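Local coordinates for protein NOVP (Streptomyces caeruleus, PDB 2WK1) that transfers a methyl group from S-adenosyl-L-methionine to the 4-hydroxyl of the noviose sugar in the penultimate step of novobiocin biosynthesis, at residues I264-I269 with V276-T281. Numbering follows the deposited sequence. Where two conformers were deposited one is given.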
loop_
_atom_site.group_PDB
_atom_site.type_symbol
_atom_site.label_atom_id
_atom_site.label_comp_id
_atom_site.label_asym_id
_atom_site.label_seq_id
_atom_site.Cartn_x
_atom_site.Cartn_y
_atom_site.Cartn_z
ATOM N N ILE A 264 13.453 3.653 -37.440
ATOM C CA ILE A 264 13.254 2.711 -36.349
ATOM C C ILE A 264 12.046 1.864 -36.712
ATOM O O ILE A 264 10.911 2.379 -36.732
ATOM C CB ILE A 264 13.017 3.451 -35.012
ATOM C CG1 ILE A 264 14.241 4.307 -34.645
ATOM C CG2 ILE A 264 12.685 2.435 -33.900
ATOM C CD1 ILE A 264 14.031 5.262 -33.488
ATOM N N ALA A 265 12.271 0.594 -37.026
ATOM C CA ALA A 265 11.177 -0.278 -37.465
ATOM C C ALA A 265 10.703 -1.251 -36.383
ATOM O O ALA A 265 9.764 -2.016 -36.604
ATOM C CB ALA A 265 11.570 -1.037 -38.696
ATOM N N ASP A 266 11.348 -1.246 -35.214
ATOM C CA ASP A 266 10.911 -2.090 -34.117
ATOM C C ASP A 266 9.455 -1.761 -33.826
ATOM O O ASP A 266 9.105 -0.602 -33.621
ATOM C CB ASP A 266 11.782 -1.845 -32.883
ATOM C CG ASP A 266 13.144 -2.486 -33.008
ATOM O OD1 ASP A 266 13.153 -3.704 -33.265
ATOM O OD2 ASP A 266 14.152 -1.799 -32.764
ATOM N N GLU A 267 8.606 -2.779 -33.846
ATOM C CA GLU A 267 7.168 -2.575 -33.807
ATOM C C GLU A 267 6.659 -2.025 -32.475
ATOM O O GLU A 267 7.180 -2.348 -31.390
ATOM C CB GLU A 267 6.461 -3.887 -34.125
ATOM C CG GLU A 267 6.745 -5.043 -33.136
ATOM C CD GLU A 267 6.423 -6.484 -33.637
ATOM O OE1 GLU A 267 5.961 -6.680 -34.783
ATOM O OE2 GLU A 267 6.658 -7.438 -32.852
ATOM N N LEU A 268 5.663 -1.164 -32.580
ATOM C CA LEU A 268 4.946 -0.644 -31.413
ATOM C C LEU A 268 3.913 -1.637 -30.958
ATOM O O LEU A 268 3.067 -2.070 -31.757
ATOM C CB LEU A 268 4.260 0.668 -31.704
ATOM C CG LEU A 268 5.130 1.837 -32.113
ATOM C CD1 LEU A 268 4.244 3.010 -32.483
ATOM C CD2 LEU A 268 6.087 2.227 -31.009
ATOM N N ILE A 269 3.961 -1.973 -29.678
ATOM C CA ILE A 269 3.058 -2.902 -29.044
ATOM C C ILE A 269 2.176 -2.179 -28.064
ATOM O O ILE A 269 2.644 -1.370 -27.289
ATOM C CB ILE A 269 3.920 -4.104 -28.100
ATOM C CG1 ILE A 269 4.931 -4.760 -29.011
ATOM C CG2 ILE A 269 2.936 -4.963 -27.372
ATOM C CD1 ILE A 269 6.188 -5.156 -28.362
ATOM N N VAL A 276 1.791 2.548 -25.559
ATOM C CA VAL A 276 2.482 1.570 -26.401
ATOM C C VAL A 276 3.943 1.495 -25.960
ATOM O O VAL A 276 4.426 2.361 -25.221
ATOM C CB VAL A 276 2.415 1.927 -27.918
ATOM C CG1 VAL A 276 0.930 2.070 -28.398
ATOM C CG2 VAL A 276 3.155 3.224 -28.212
ATOM N N TYR A 277 4.669 0.493 -26.446
ATOM C CA TYR A 277 6.084 0.390 -26.202
ATOM C C TYR A 277 6.770 -0.334 -27.330
ATOM O O TYR A 277 6.118 -1.023 -28.111
ATOM C CB TYR A 277 6.374 -0.283 -24.836
ATOM C CG TYR A 277 6.100 -1.753 -24.758
ATOM C CD1 TYR A 277 4.826 -2.259 -24.739
ATOM C CD2 TYR A 277 7.138 -2.639 -24.640
ATOM C CE1 TYR A 277 4.595 -3.621 -24.652
ATOM C CE2 TYR A 277 6.912 -3.999 -24.536
ATOM C CZ TYR A 277 5.627 -4.482 -24.571
ATOM O OH TYR A 277 5.413 -5.847 -24.465
ATOM N N TRP A 278 8.082 -0.219 -27.402
ATOM C CA TRP A 278 8.860 -1.055 -28.288
ATOM C C TRP A 278 10.143 -1.485 -27.634
ATOM O O TRP A 278 10.621 -0.870 -26.687
ATOM C CB TRP A 278 9.130 -0.363 -29.636
ATOM C CG TRP A 278 10.215 0.687 -29.752
ATOM C CD1 TRP A 278 11.515 0.478 -30.128
ATOM C CD2 TRP A 278 10.054 2.118 -29.705
ATOM N NE1 TRP A 278 12.183 1.674 -30.244
ATOM C CE2 TRP A 278 11.309 2.697 -30.009
ATOM C CE3 TRP A 278 8.988 2.962 -29.382
ATOM C CZ2 TRP A 278 11.505 4.070 -30.039
ATOM C CZ3 TRP A 278 9.190 4.326 -29.436
ATOM C CH2 TRP A 278 10.426 4.868 -29.758
ATOM N N GLN A 279 10.727 -2.536 -28.197
ATOM C CA GLN A 279 12.017 -3.044 -27.795
ATOM C C GLN A 279 12.996 -2.741 -28.893
ATOM O O GLN A 279 12.728 -3.013 -30.052
ATOM C CB GLN A 279 11.997 -4.548 -27.547
ATOM C CG GLN A 279 13.304 -5.069 -27.025
ATOM C CD GLN A 279 13.254 -6.535 -26.693
ATOM O OE1 GLN A 279 12.598 -7.320 -27.389
ATOM N NE2 GLN A 279 13.967 -6.929 -25.639
ATOM N N ARG A 280 14.132 -2.171 -28.536
ATOM C CA ARG A 280 15.157 -1.915 -29.519
ATOM C C ARG A 280 15.913 -3.190 -29.881
ATOM O O ARG A 280 16.435 -3.887 -29.014
ATOM C CB ARG A 280 16.366 -0.815 -28.841
ATOM C CG ARG A 280 17.329 -0.598 -30.008
ATOM C CD ARG A 280 18.453 0.186 -29.507
ATOM N NE ARG A 280 19.570 0.164 -30.534
ATOM C CZ ARG A 280 20.863 0.398 -30.220
ATOM N NH1 ARG A 280 21.469 0.668 -29.148
ATOM N NH2 ARG A 280 21.733 0.297 -31.454
ATOM N N THR A 281 15.987 -3.502 -31.173
ATOM C CA THR A 281 16.715 -4.695 -31.581
ATOM C C THR A 281 17.931 -4.371 -32.428
ATOM O O THR A 281 18.732 -5.280 -32.704
ATOM C CB THR A 281 15.803 -5.649 -32.346
ATOM O OG1 THR A 281 15.359 -5.004 -33.538
ATOM C CG2 THR A 281 14.613 -6.095 -31.477
HETATM O O HOH W 1 9.190 -3.897 -30.382
#
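The antiparallel edge of the Rossmann-like methyltransferase sheet, with strand order 3-2-1-4-5-7-6, is completed where Ile269 pairs with Tyr277. The two form a hydrogen-bonded pair: Ile269 N gives a nearly straight bond to Tyr277 O (2.8 Å, 171° at the hydrogen), and Tyr277 N returns one to Ile269 O at 2.9 Å. Toward Glu267 the chains diverge, and a water bridges the gap, donating to Glu267 O and accepting from Gln279 N, so one water stands in for the direct backbone bond there. On the face turned to helix 87-103, Ile269 was modelled in two conformers; in one, CD1 lies over a face of the Tyr277 ring, toward its rim, in a CH-pi contact 4.2 Å from the centroid, and Ile269 CG2 rests against Tyr277 CE1. The opposite face carries Trp278, whose CG sits between its backbone N and carbonyl carbon (chi1 79°). This rotation turns the indole toward residues 264-268, whose side chains meet it obliquely: Leu268 CD2 is 3.4 Å from Trp278 CE3, and Ile264 CG2 approaches Trp278 NE1. Arg259 of helix 249-261 makes a cation-pi contact with this ring and also hydrogen-bonds through NH2 to Asp266 O, tying helix, loop and strand together. Beyond the strand, the Asp266 carboxylate grips Thr281 twice. Thr281 N reaches OD2 of Asp266 at 3.0 Å from above the carboxylate plane, whereas Thr281 OG1 donates to the syn lone pair of Asp266 OD1 at 2.6 Å.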